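Local coordinates for bluetongue virus COAT protein VP7 (Bluetongue virus, PDB 1BVP), which builds the core's surface layer as 260 homotrimeric capsomers seated on a VP3 scaffold, and probably also takes part in binding the host cell surface, at residues T44-T49 against C65-L70; G74-P79 against Y84-A89; T113-T118 against M253-N258; V149-C154 against I159-N164; L186-I191 against V208-G213. All blocks are in the same frame, centred on the assembly; numbering follows the deposited sequence.

Contacts 1 and 2 belong to the helical domain and touch each other through D67 and Y84; both are partly buried and mainly polar, one an ion pair with a buried aspartate, the other a side-chain amide gripping a loop. Contacts 4 and 5 lie in the beta domain, with centres about 60 Å from the first two but about 12 Å from each other. They are the core contacts, contact 4 joining neighbouring strands edge to edge and contact 5 packing one sheet against another with apolar side chains. Contact 3 stands between the groups, where the chain leaves the helical domain and returns to it, and is carried by one lysine. Contacts 3 and 5 also reach a second subunit.

Contact 1 of 5, residues T44-T49 against C65-L70; sequences TLRGVT and CLDMML
R46 and D67 form a salt bridge that ties the loop after helix 27-44 to the middle of helix 55-73 in the helical domain of VP7. The contact is small, and one pair of side chains carries it: NH2 of R46 lies 3.1 Å from OD2 of D67. The two side chains come from opposite directions, and their flat ends are nearly parallel, with guanidinium and carboxylate planes 8° apart but offset, so that the oxygen approaches the guanidinium obliquely. NH2 is the single nitrogen that meets it. R46 reaches across with CG anti to its carbonyl carbon (chi1 -84°) and a chain bent at both chi2 and chi3, which swings the guanidinium toward the helix. The loop starts at L45, whose positive phi (76°) takes the chain out of helix 27-44 just before R46.

The ion pair has a third member. Y40 hydrogen-bonds through its OH to NH2 of R46 and also to OD2 of D67, closing a small triangle of polar groups. The other carboxylate oxygen, OD1, is bonded to the hydroxyl of Y84 and to the backbone N of H87. Both oxygens of this buried aspartate are therefore engaged, and the carboxylate is held against rotation. Such company would be expected to favour its charged form.

V48 packs on I37, Y40 and N41 of helix 27-44. D67 and M68 touch T90 of helix 90-94, while C65, L66 and M69 pack against helix 304-323.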
# COMPACT_ATOMS: atom_id res chain seq x y z
N THR A 44 -37.15 8.18 -17.65
CA THR A 44 -37.52 7.87 -16.28
C THR A 44 -38.72 8.62 -15.73
O THR A 44 -39.39 8.13 -14.83
CB THR A 44 -36.27 8.19 -15.43
OG1 THR A 44 -35.48 7.01 -15.28
CG2 THR A 44 -36.56 8.85 -14.13
N LEU A 45 -38.90 9.84 -16.21
CA LEU A 45 -39.98 10.72 -15.78
C LEU A 45 -39.72 11.31 -14.43
O LEU A 45 -40.65 11.67 -13.70
CB LEU A 45 -41.34 10.01 -15.81
CG LEU A 45 -42.07 9.85 -17.16
CD1 LEU A 45 -41.13 9.89 -18.36
CD2 LEU A 45 -42.84 8.52 -17.10
N ARG A 46 -38.46 11.37 -14.05
CA ARG A 46 -38.14 12.01 -12.79
C ARG A 46 -37.81 13.47 -13.13
O ARG A 46 -37.81 13.85 -14.32
CB ARG A 46 -37.04 11.26 -12.06
CG ARG A 46 -37.63 10.10 -11.29
CD ARG A 46 -37.13 10.09 -9.86
NE ARG A 46 -35.82 9.44 -9.75
CZ ARG A 46 -35.56 8.36 -9.00
NH1 ARG A 46 -36.51 7.81 -8.24
NH2 ARG A 46 -34.39 7.74 -9.09
N GLY A 47 -37.59 14.32 -12.14
CA GLY A 47 -37.32 15.70 -12.49
C GLY A 47 -36.09 16.20 -11.80
O GLY A 47 -36.14 17.10 -10.94
N VAL A 48 -34.97 15.63 -12.18
CA VAL A 48 -33.71 16.00 -11.58
C VAL A 48 -33.32 17.41 -12.11
O VAL A 48 -33.50 17.67 -13.28
CB VAL A 48 -32.65 14.94 -11.96
CG1 VAL A 48 -31.30 15.26 -11.39
CG2 VAL A 48 -33.11 13.58 -11.50
N THR A 49 -32.83 18.30 -11.25
CA THR A 49 -32.40 19.64 -11.66
C THR A 49 -30.89 19.57 -11.77
O THR A 49 -30.28 18.78 -11.07
CB THR A 49 -32.57 20.64 -10.53
OG1 THR A 49 -33.87 20.52 -10.02
CG2 THR A 49 -32.39 22.08 -11.03
N CYS A 65 -28.08 9.00 -9.28
CA CYS A 65 -26.77 8.39 -9.17
C CYS A 65 -26.88 6.94 -8.71
O CYS A 65 -26.22 6.04 -9.27
CB CYS A 65 -25.97 9.19 -8.18
SG CYS A 65 -25.43 10.73 -8.89
N LEU A 66 -27.75 6.69 -7.73
CA LEU A 66 -27.99 5.34 -7.25
C LEU A 66 -28.46 4.46 -8.41
O LEU A 66 -27.95 3.36 -8.63
CB LEU A 66 -29.03 5.37 -6.14
CG LEU A 66 -29.37 4.05 -5.42
CD1 LEU A 66 -28.14 3.27 -5.04
CD2 LEU A 66 -30.18 4.39 -4.18
N ASP A 67 -29.40 4.97 -9.21
CA ASP A 67 -29.89 4.20 -10.36
C ASP A 67 -28.78 3.85 -11.32
O ASP A 67 -28.73 2.74 -11.85
CB ASP A 67 -30.95 4.99 -11.14
CG ASP A 67 -32.36 4.75 -10.64
OD1 ASP A 67 -32.60 3.74 -9.94
OD2 ASP A 67 -33.24 5.57 -10.96
N MET A 68 -27.93 4.83 -11.58
CA MET A 68 -26.83 4.67 -12.51
C MET A 68 -25.79 3.71 -12.00
O MET A 68 -25.26 2.90 -12.78
CB MET A 68 -26.23 6.02 -12.82
CG MET A 68 -27.15 6.88 -13.65
SD MET A 68 -26.38 8.41 -14.15
CE MET A 68 -27.48 8.81 -15.48
N MET A 69 -25.49 3.77 -10.70
CA MET A 69 -24.53 2.86 -10.08
C MET A 69 -25.10 1.41 -10.17
O MET A 69 -24.46 0.53 -10.73
CB MET A 69 -24.33 3.28 -8.62
CG MET A 69 -23.32 2.46 -7.80
SD MET A 69 -24.08 1.05 -6.95
CE MET A 69 -22.99 -0.27 -7.36
N LEU A 70 -26.36 1.20 -9.77
CA LEU A 70 -26.93 -0.14 -9.84
C LEU A 70 -26.99 -0.69 -11.24
O LEU A 70 -26.67 -1.85 -11.47
CB LEU A 70 -28.31 -0.20 -9.17
CG LEU A 70 -28.28 0.25 -7.70
CD1 LEU A 70 -29.66 0.41 -7.14
CD2 LEU A 70 -27.43 -0.71 -6.85

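Contact 2 of 5, residues G74-P79 against Y84-A89; sequences GINVGP and YTQHMA
Q86 holds the loop 74-79 with its side-chain amide, using both ends of the group. NE2 donates to the carbonyl O of I75 at 3.0 Å in a nearly straight bond (168° at the hydrogen), and the acceptor lies in the glutamine's own amide plane. OE1 in turn accepts from the backbone N of V77, also at 3.0 Å, with that donor in the carbonyl plane. The amide thus pairs with the O and N of residues two apart in the chain, much as a neighbouring strand's peptide would, although neither segment is a regular strand. A third bond comes from ND2 of N76, 3.3 Å from OE1 of Q86; it approaches 57° out of the carbonyl plane, and the two side-chain amides are steeply inclined to each other. Three bonds together fix the rotation of the glutamine tip. Its chain is extended, with CG anti to the backbone N (chi1 169°), and reaches from one arm of the loop to the other.

The gripped loop begins at a Schellman motif ending helix 55-73: G74, with positive phi, is its C-prime residue, and I75 N bonds back to L70 O.

Beyond the polar centre, CG2 of V77 sits at the edge of the Y84 ring, near its plane and 4.4 Å from CE2. One face of that ring carries the backbone N of Q86, offset toward the rim. SD of M88 lies loosely beside ND2 of N76, 4.4 Å away. L70 of helix 55-73 touches V77, Y84 and Q86, and I285 of helix 276-286 packs on I75 and V77.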
# COMPACT_ATOMS: atom_id res chain seq x y z
N GLY A 74 -24.99 -3.96 -12.58
CA GLY A 74 -25.83 -5.10 -12.93
C GLY A 74 -26.65 -5.64 -11.77
O GLY A 74 -27.13 -6.77 -11.82
N ILE A 75 -26.85 -4.82 -10.77
CA ILE A 75 -27.59 -5.19 -9.57
C ILE A 75 -29.04 -4.70 -9.54
O ILE A 75 -29.38 -3.62 -10.02
CB ILE A 75 -26.91 -4.56 -8.33
CG1 ILE A 75 -25.47 -5.05 -8.23
CG2 ILE A 75 -27.70 -4.81 -7.07
CD1 ILE A 75 -24.69 -4.32 -7.19
N ASN A 76 -29.90 -5.49 -8.93
CA ASN A 76 -31.28 -5.12 -8.78
C ASN A 76 -31.51 -5.20 -7.25
O ASN A 76 -31.61 -6.29 -6.73
CB ASN A 76 -32.15 -6.10 -9.57
CG ASN A 76 -33.64 -5.96 -9.27
OD1 ASN A 76 -34.41 -6.86 -9.60
ND2 ASN A 76 -34.06 -4.84 -8.66
N VAL A 77 -31.53 -4.06 -6.55
CA VAL A 77 -31.67 -4.04 -5.10
C VAL A 77 -32.93 -4.57 -4.49
O VAL A 77 -32.92 -4.98 -3.31
CB VAL A 77 -31.53 -2.63 -4.44
CG1 VAL A 77 -30.19 -2.43 -3.88
CG2 VAL A 77 -31.96 -1.53 -5.36
N GLY A 78 -34.04 -4.46 -5.21
CA GLY A 78 -35.29 -4.91 -4.63
C GLY A 78 -35.90 -3.77 -3.83
O GLY A 78 -35.34 -2.67 -3.74
N PRO A 79 -37.07 -3.99 -3.24
CA PRO A 79 -37.73 -2.94 -2.46
C PRO A 79 -37.08 -2.63 -1.13
O PRO A 79 -37.54 -3.08 -0.09
CB PRO A 79 -39.14 -3.49 -2.29
CG PRO A 79 -38.87 -4.98 -2.15
CD PRO A 79 -37.85 -5.24 -3.23
N TYR A 84 -37.46 5.42 -2.36
CA TYR A 84 -36.75 5.21 -3.61
C TYR A 84 -37.17 3.93 -4.27
O TYR A 84 -37.31 2.88 -3.63
CB TYR A 84 -35.24 5.17 -3.34
CG TYR A 84 -34.41 4.54 -4.45
CD1 TYR A 84 -34.07 5.26 -5.60
CD2 TYR A 84 -33.97 3.22 -4.36
CE1 TYR A 84 -33.32 4.69 -6.63
CE2 TYR A 84 -33.22 2.64 -5.41
CZ TYR A 84 -32.91 3.39 -6.54
OH TYR A 84 -32.23 2.81 -7.59
N THR A 85 -37.35 4.02 -5.58
CA THR A 85 -37.70 2.85 -6.37
C THR A 85 -36.75 2.82 -7.55
O THR A 85 -36.63 3.78 -8.29
CB THR A 85 -39.15 2.93 -6.84
OG1 THR A 85 -39.97 3.20 -5.69
CG2 THR A 85 -39.58 1.60 -7.46
N GLN A 86 -36.02 1.73 -7.69
CA GLN A 86 -35.07 1.62 -8.78
C GLN A 86 -35.75 1.60 -10.14
O GLN A 86 -36.71 0.87 -10.35
CB GLN A 86 -34.20 0.37 -8.56
CG GLN A 86 -33.32 -0.05 -9.73
CD GLN A 86 -32.42 -1.23 -9.40
OE1 GLN A 86 -32.64 -1.92 -8.40
NE2 GLN A 86 -31.42 -1.48 -10.23
N HIS A 87 -35.19 2.38 -11.08
CA HIS A 87 -35.69 2.48 -12.44
C HIS A 87 -34.82 1.73 -13.36
O HIS A 87 -33.78 2.23 -13.75
CB HIS A 87 -35.75 3.93 -12.90
CG HIS A 87 -36.65 4.76 -12.06
ND1 HIS A 87 -38.01 4.81 -12.27
CD2 HIS A 87 -36.43 5.41 -10.89
CE1 HIS A 87 -38.59 5.44 -11.26
NE2 HIS A 87 -37.65 5.82 -10.41
N MET A 88 -35.30 0.58 -13.78
CA MET A 88 -34.58 -0.31 -14.67
C MET A 88 -34.25 0.30 -16.04
O MET A 88 -33.29 -0.12 -16.70
CB MET A 88 -35.38 -1.60 -14.83
CG MET A 88 -35.83 -2.19 -13.50
SD MET A 88 -34.42 -2.63 -12.47
CE MET A 88 -33.52 -3.86 -13.59
N ALA A 89 -35.04 1.29 -16.46
CA ALA A 89 -34.79 1.95 -17.75
C ALA A 89 -33.45 2.70 -17.79
O ALA A 89 -33.01 3.10 -18.88
CB ALA A 89 -35.91 2.92 -18.05

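Contact 3 of 5, residues T113-T118 against M253-N258; sequences TGETST and MDKTLN
K255 reaches the turn just after helix 103-116 and donates from NZ to the carbonyl O of T118 at 2.9 Å, tilted 22° from the carbonyl plane. This is the one hydrogen bond between the segments. NZ also lies 3.6 Å from the backbone O of E115, close but not bonded. One atom back along the side chain, CE of K255 meets OE1 of E115 at 3.2 Å. The carboxylate therefore touches the lysine's last methylene, while its OE1 stays 4.4 Å from NZ, beyond a salt bridge. The two side chains pass at a slant, and the lysine is bent at chi2 (-63°) and chi4 (-52°), the last bend directing NZ to T118.

Around this first shell, the helix end is held by its own bonds. The T113 carbonyl accepts S117 N and S117 OG from opposite faces of its plane, the hydroxyl at 2.9 Å, and T118 N makes a weak bond to E115 O. On the other segment, T256 OG1 accepts from N258 N at 3.1 Å, an ST turn that shapes the chain just after the lysine. The contact lies where the chain passes from the helical to the beta domain and back again: 134 residues, rich in strand, separate its segments. In a second subunit, N of R274 bonds to T118 OG1, R341 of that subunit makes a salt bridge with D254, and its F268 packs on K255.

A lysine beside the C-terminal end of helix 103-116 would probably be favoured by its partial negative charge, with E115 adding longer-range attraction.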
# COMPACT_ATOMS: atom_id res chain seq x y z
N THR A 113 -10.91 -3.66 -16.45
CA THR A 113 -11.08 -4.74 -17.39
C THR A 113 -9.77 -5.45 -17.73
O THR A 113 -9.69 -6.67 -17.69
CB THR A 113 -11.84 -4.24 -18.61
OG1 THR A 113 -13.20 -4.07 -18.23
CG2 THR A 113 -11.75 -5.21 -19.77
N GLY A 114 -8.74 -4.68 -18.00
CA GLY A 114 -7.49 -5.28 -18.36
C GLY A 114 -6.87 -6.18 -17.32
O GLY A 114 -6.53 -7.32 -17.64
N GLU A 115 -6.77 -5.73 -16.06
CA GLU A 115 -6.12 -6.58 -15.07
C GLU A 115 -6.94 -7.78 -14.64
O GLU A 115 -6.44 -8.87 -14.49
CB GLU A 115 -5.57 -5.79 -13.86
CG GLU A 115 -6.56 -5.05 -12.98
CD GLU A 115 -7.11 -5.85 -11.81
OE1 GLU A 115 -6.80 -7.04 -11.67
OE2 GLU A 115 -7.85 -5.29 -11.00
N THR A 116 -8.22 -7.57 -14.53
CA THR A 116 -9.20 -8.55 -14.10
C THR A 116 -9.34 -9.73 -15.04
O THR A 116 -9.67 -10.84 -14.64
CB THR A 116 -10.50 -7.77 -14.02
OG1 THR A 116 -10.90 -7.67 -12.67
CG2 THR A 116 -11.57 -8.30 -14.92
N SER A 117 -9.08 -9.51 -16.31
CA SER A 117 -9.29 -10.56 -17.27
C SER A 117 -8.04 -11.41 -17.55
O SER A 117 -8.07 -12.30 -18.41
CB SER A 117 -9.82 -9.93 -18.55
OG SER A 117 -8.81 -9.09 -19.09
N THR A 118 -6.94 -11.10 -16.89
CA THR A 118 -5.71 -11.85 -17.08
C THR A 118 -5.10 -12.20 -15.73
O THR A 118 -5.80 -12.21 -14.73
CB THR A 118 -4.73 -11.14 -18.02
OG1 THR A 118 -3.75 -12.09 -18.50
CG2 THR A 118 -4.09 -9.93 -17.39
N MET A 253 0.16 -16.00 -8.89
CA MET A 253 -0.84 -15.35 -9.72
C MET A 253 -2.20 -15.18 -9.03
O MET A 253 -3.24 -15.07 -9.67
CB MET A 253 -0.96 -16.03 -11.09
CG MET A 253 0.26 -15.68 -11.92
SD MET A 253 0.24 -16.21 -13.64
CE MET A 253 -0.81 -17.49 -13.38
N ASP A 254 -2.19 -15.15 -7.70
CA ASP A 254 -3.43 -14.92 -6.99
C ASP A 254 -3.48 -13.39 -6.87
O ASP A 254 -2.45 -12.73 -6.74
CB ASP A 254 -3.42 -15.57 -5.60
CG ASP A 254 -3.42 -17.07 -5.66
OD1 ASP A 254 -4.24 -17.68 -6.38
OD2 ASP A 254 -2.55 -17.65 -4.98
N LYS A 255 -4.68 -12.83 -7.00
CA LYS A 255 -4.83 -11.39 -6.94
C LYS A 255 -4.67 -10.88 -5.54
O LYS A 255 -5.09 -11.55 -4.58
CB LYS A 255 -6.20 -10.96 -7.49
CG LYS A 255 -6.42 -11.14 -9.01
CD LYS A 255 -5.49 -10.29 -9.84
CE LYS A 255 -5.99 -10.15 -11.29
NZ LYS A 255 -6.31 -11.42 -11.98
N THR A 256 -3.99 -9.74 -5.43
CA THR A 256 -3.80 -9.11 -4.14
C THR A 256 -4.53 -7.77 -4.18
O THR A 256 -5.21 -7.44 -5.15
CB THR A 256 -2.34 -8.88 -3.84
OG1 THR A 256 -1.84 -7.78 -4.61
CG2 THR A 256 -1.56 -10.10 -4.20
N LEU A 257 -4.45 -7.02 -3.09
CA LEU A 257 -5.10 -5.73 -2.98
C LEU A 257 -4.38 -4.64 -3.79
O LEU A 257 -4.76 -3.48 -3.74
CB LEU A 257 -5.16 -5.34 -1.51
CG LEU A 257 -6.51 -5.34 -0.81
CD1 LEU A 257 -7.53 -6.25 -1.42
CD2 LEU A 257 -6.26 -5.66 0.62
N ASN A 258 -3.28 -4.99 -4.45
CA ASN A 258 -2.54 -4.04 -5.26
C ASN A 258 -2.81 -4.29 -6.73
O ASN A 258 -1.98 -3.94 -7.54
CB ASN A 258 -1.05 -4.18 -5.07
CG ASN A 258 -0.59 -3.89 -3.66
OD1 ASN A 258 -0.05 -4.76 -3.01
ND2 ASN A 258 -0.74 -2.66 -3.21

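Contact 4 of 5, residues V149-C154 against I159-N164; sequences VTAVVC and IQVSLN
Q160 lies beside V152 and C154 in a beta hairpin, its side chain pointing to the same face as V152. CB is 4.1 Å from SG of C154; with CG placed between the backbone N and the carbonyl carbon (chi1 56°), the chain then runs on extended. CG touches CG1 of V152 at 4.0 Å. CD meets CB of C154 at 3.8 Å, and OE1 lies 3.7 Å from SG of C154. At the tip NE2 again packs on CG1 of V152. The polar ends are satisfied beyond the hairpin, OE1 by G139 N and NE2 by Q137 O, so the amide cannot easily flip.

Beneath this side chain the strands pair antiparallel. T150 with S162 and V152 with Q160 are hydrogen-bonded pairs, V152 N to Q160 O measuring 2.9 Å. The opposite face carries V149, A151, V153, I159, V161 and L163; there CD1 of L163 packs on CB of V149 at 3.7 Å.

Strand 158-163 is an inner strand: I159, V161 and L163 bond through their backbones to I245, V243 and A241 of strand 241-252, while V153 on strand 149-155 pairs with F136.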
# COMPACT_ATOMS: atom_id res chain seq x y z
N VAL A 149 18.98 -35.94 8.07
CA VAL A 149 18.59 -34.53 7.96
C VAL A 149 17.07 -34.52 8.07
O VAL A 149 16.41 -35.41 7.53
CB VAL A 149 19.10 -33.79 6.66
CG1 VAL A 149 20.19 -34.57 5.98
CG2 VAL A 149 17.98 -33.43 5.72
N THR A 150 16.56 -33.61 8.89
CA THR A 150 15.12 -33.44 9.09
C THR A 150 14.76 -31.95 9.08
O THR A 150 15.29 -31.15 9.89
CB THR A 150 14.64 -34.11 10.37
OG1 THR A 150 14.80 -35.52 10.25
CG2 THR A 150 13.16 -33.83 10.60
N ALA A 151 13.91 -31.59 8.11
CA ALA A 151 13.39 -30.23 7.89
C ALA A 151 12.03 -30.18 8.54
O ALA A 151 11.19 -31.06 8.35
CB ALA A 151 13.27 -29.94 6.43
N VAL A 152 11.75 -29.08 9.20
CA VAL A 152 10.48 -28.99 9.89
C VAL A 152 10.03 -27.49 9.91
O VAL A 152 10.88 -26.60 9.83
CB VAL A 152 10.77 -29.64 11.29
CG1 VAL A 152 10.86 -28.63 12.40
CG2 VAL A 152 9.84 -30.72 11.56
N VAL A 153 8.72 -27.20 9.95
CA VAL A 153 8.30 -25.80 9.98
C VAL A 153 8.27 -25.24 11.39
O VAL A 153 7.71 -25.88 12.28
CB VAL A 153 6.93 -25.44 9.18
CG1 VAL A 153 6.44 -26.56 8.30
CG2 VAL A 153 5.81 -24.91 10.09
N CYS A 154 8.84 -24.05 11.58
CA CYS A 154 8.87 -23.43 12.89
C CYS A 154 8.25 -22.06 12.99
O CYS A 154 8.39 -21.36 14.00
CB CYS A 154 10.29 -23.40 13.39
SG CYS A 154 11.44 -22.71 12.27
N ILE A 159 11.33 -22.38 8.24
CA ILE A 159 11.62 -23.80 8.45
C ILE A 159 13.04 -23.87 9.03
O ILE A 159 13.85 -22.91 8.88
CB ILE A 159 11.55 -24.68 7.18
CG1 ILE A 159 12.76 -24.44 6.29
CG2 ILE A 159 10.24 -24.50 6.45
CD1 ILE A 159 13.06 -25.62 5.42
N GLN A 160 13.33 -24.97 9.72
CA GLN A 160 14.67 -25.21 10.29
C GLN A 160 14.97 -26.65 9.94
O GLN A 160 14.04 -27.46 9.77
CB GLN A 160 14.75 -25.01 11.80
CG GLN A 160 13.75 -25.83 12.58
CD GLN A 160 13.56 -25.33 13.99
OE1 GLN A 160 14.06 -24.27 14.37
NE2 GLN A 160 12.82 -26.07 14.78
N VAL A 161 16.25 -26.90 9.68
CA VAL A 161 16.72 -28.22 9.30
C VAL A 161 17.80 -28.64 10.31
O VAL A 161 18.70 -27.82 10.64
CB VAL A 161 17.39 -28.18 7.90
CG1 VAL A 161 17.56 -29.55 7.34
CG2 VAL A 161 16.61 -27.34 6.96
N SER A 162 17.67 -29.86 10.83
CA SER A 162 18.64 -30.46 11.77
C SER A 162 19.51 -31.39 10.93
O SER A 162 18.99 -32.24 10.20
CB SER A 162 17.96 -31.33 12.82
OG SER A 162 17.03 -30.62 13.61
N LEU A 163 20.82 -31.23 11.01
CA LEU A 163 21.73 -32.09 10.25
C LEU A 163 22.69 -32.88 11.19
O LEU A 163 23.34 -32.28 12.08
CB LEU A 163 22.64 -31.25 9.32
CG LEU A 163 22.29 -30.35 8.14
CD1 LEU A 163 21.75 -31.18 7.01
CD2 LEU A 163 21.33 -29.28 8.56
N ASN A 164 22.78 -34.20 11.00
CA ASN A 164 23.74 -35.02 11.76
C ASN A 164 25.15 -34.66 11.23
O ASN A 164 25.27 -34.10 10.12
CB ASN A 164 23.50 -36.53 11.55
CG ASN A 164 22.47 -37.10 12.50
OD1 ASN A 164 22.37 -36.69 13.67
ND2 ASN A 164 21.70 -38.07 12.02

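Contact 5 of 5, residues L186-I191 against V208-G213; sequences LVWRRI and VTVSVG
V210 packs over a face of the W188 indole, with CG2 of the valine set above the ring. CG2 stands 3.3 Å from the centroid of the five-membered ring and 14° off its normal, a CH-pi contact. Its closest ring atom is CD2 of W188, and CB of V210 follows at 3.5 Å from NE1 of W188, so the branch point as well as the methyl lies against the aromatic surface. The side chains approach from opposite directions. V210 has CG1 anti to the backbone N (chi1 179°) and CG2 beside that N, which turns CG2 onto the ring. The far end of the indole extends to V208, where CH2 of W188 is 3.6 Å from the backbone O of V208 in an oblique approach. The ring nitrogen is not left to this apolar surface: NE1 hydrogen-bonds to M217 O, which pins the edge of the indole and helps set its tilt.

No backbone pairing links the segments. The CA atoms of W188 and V210 are 7.8 Å apart, and the two sheets face each other as layers of a beta sandwich, meeting through side chains. R190 and I191 pair in parallel with a strand of the second subunit, and R190 makes a salt bridge to E134 of that subunit. Strand 183-195 lies beside strands 223-225 and 241-252 in one sheet, W188 touching I245 and V208 touching V243; strand 209-212 runs between 231-234 and 215-217 in the other.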
# COMPACT_ATOMS: atom_id res chain seq x y z
N LEU A 186 14.10 -16.66 -0.49
CA LEU A 186 14.71 -17.24 0.68
C LEU A 186 15.93 -16.54 1.23
O LEU A 186 16.62 -15.82 0.52
CB LEU A 186 15.23 -18.61 0.25
CG LEU A 186 14.36 -19.85 0.31
CD1 LEU A 186 12.91 -19.52 0.38
CD2 LEU A 186 14.69 -20.69 -0.87
N VAL A 187 16.16 -16.75 2.52
CA VAL A 187 17.42 -16.35 3.14
C VAL A 187 17.66 -17.40 4.21
O VAL A 187 16.71 -17.81 4.88
CB VAL A 187 17.61 -14.84 3.58
CG1 VAL A 187 16.38 -14.04 3.39
CG2 VAL A 187 18.21 -14.76 4.97
N TRP A 188 18.85 -18.01 4.18
CA TRP A 188 19.20 -19.06 5.17
C TRP A 188 20.25 -18.62 6.15
O TRP A 188 21.14 -17.82 5.83
CB TRP A 188 19.60 -20.40 4.50
CG TRP A 188 21.00 -20.46 3.92
CD1 TRP A 188 21.40 -20.11 2.66
CD2 TRP A 188 22.21 -20.85 4.61
NE1 TRP A 188 22.76 -20.25 2.52
CE2 TRP A 188 23.28 -20.69 3.70
CE3 TRP A 188 22.48 -21.33 5.91
CZ2 TRP A 188 24.60 -20.99 4.05
CZ3 TRP A 188 23.78 -21.63 6.24
CH2 TRP A 188 24.83 -21.46 5.32
N ARG A 189 20.10 -19.07 7.38
CA ARG A 189 21.04 -18.72 8.43
C ARG A 189 21.47 -19.95 9.23
O ARG A 189 20.77 -20.99 9.26
CB ARG A 189 20.36 -17.73 9.37
CG ARG A 189 19.89 -16.48 8.72
CD ARG A 189 19.15 -15.61 9.70
NE ARG A 189 18.55 -14.44 9.06
CZ ARG A 189 17.32 -14.40 8.52
NH1 ARG A 189 16.54 -15.47 8.56
NH2 ARG A 189 16.87 -13.30 7.94
N ARG A 190 22.66 -19.88 9.81
CA ARG A 190 23.15 -20.93 10.69
C ARG A 190 22.51 -20.62 12.05
O ARG A 190 22.52 -19.44 12.47
CB ARG A 190 24.68 -20.83 10.88
CG ARG A 190 25.46 -21.67 9.91
CD ARG A 190 26.95 -21.41 10.01
NE ARG A 190 27.37 -20.19 9.31
CZ ARG A 190 27.84 -19.12 9.95
NH1 ARG A 190 27.95 -19.14 11.29
NH2 ARG A 190 28.15 -18.02 9.27
N ILE A 191 21.88 -21.60 12.70
CA ILE A 191 21.33 -21.35 14.04
C ILE A 191 22.55 -21.61 14.95
O ILE A 191 22.95 -22.75 15.19
CB ILE A 191 20.19 -22.30 14.41
CG1 ILE A 191 19.06 -22.21 13.37
CG2 ILE A 191 19.63 -21.93 15.79
CD1 ILE A 191 17.89 -23.15 13.65
N VAL A 208 28.79 -25.28 7.11
CA VAL A 208 27.54 -25.80 6.56
C VAL A 208 27.26 -25.05 5.27
O VAL A 208 27.57 -23.85 5.15
CB VAL A 208 26.36 -25.52 7.50
CG1 VAL A 208 25.13 -26.25 7.01
CG2 VAL A 208 26.70 -25.98 8.89
N THR A 209 26.69 -25.75 4.30
CA THR A 209 26.37 -25.12 3.03
C THR A 209 24.95 -25.43 2.57
O THR A 209 24.37 -26.45 2.93
CB THR A 209 27.33 -25.53 1.88
OG1 THR A 209 27.16 -26.92 1.56
CG2 THR A 209 28.76 -25.24 2.26
N VAL A 210 24.40 -24.48 1.81
CA VAL A 210 23.07 -24.58 1.21
C VAL A 210 23.33 -24.29 -0.28
O VAL A 210 24.12 -23.40 -0.62
CB VAL A 210 22.06 -23.55 1.79
CG1 VAL A 210 20.73 -23.69 1.09
CG2 VAL A 210 21.87 -23.77 3.28
N SER A 211 22.78 -25.11 -1.15
CA SER A 211 22.98 -24.88 -2.57
C SER A 211 21.63 -25.02 -3.26
O SER A 211 20.75 -25.80 -2.82
CB SER A 211 24.01 -25.87 -3.13
OG SER A 211 23.43 -27.16 -3.30
N VAL A 212 21.44 -24.20 -4.30
CA VAL A 212 20.19 -24.21 -5.05
C VAL A 212 20.51 -24.62 -6.46
O VAL A 212 21.32 -23.98 -7.12
CB VAL A 212 19.51 -22.82 -5.05
CG1 VAL A 212 18.21 -22.92 -5.82
CG2 VAL A 212 19.22 -22.35 -3.60
N GLY A 213 19.89 -25.71 -6.92
CA GLY A 213 20.16 -26.20 -8.27
C GLY A 213 21.65 -26.46 -8.52
O GLY A 213 22.15 -26.21 -9.61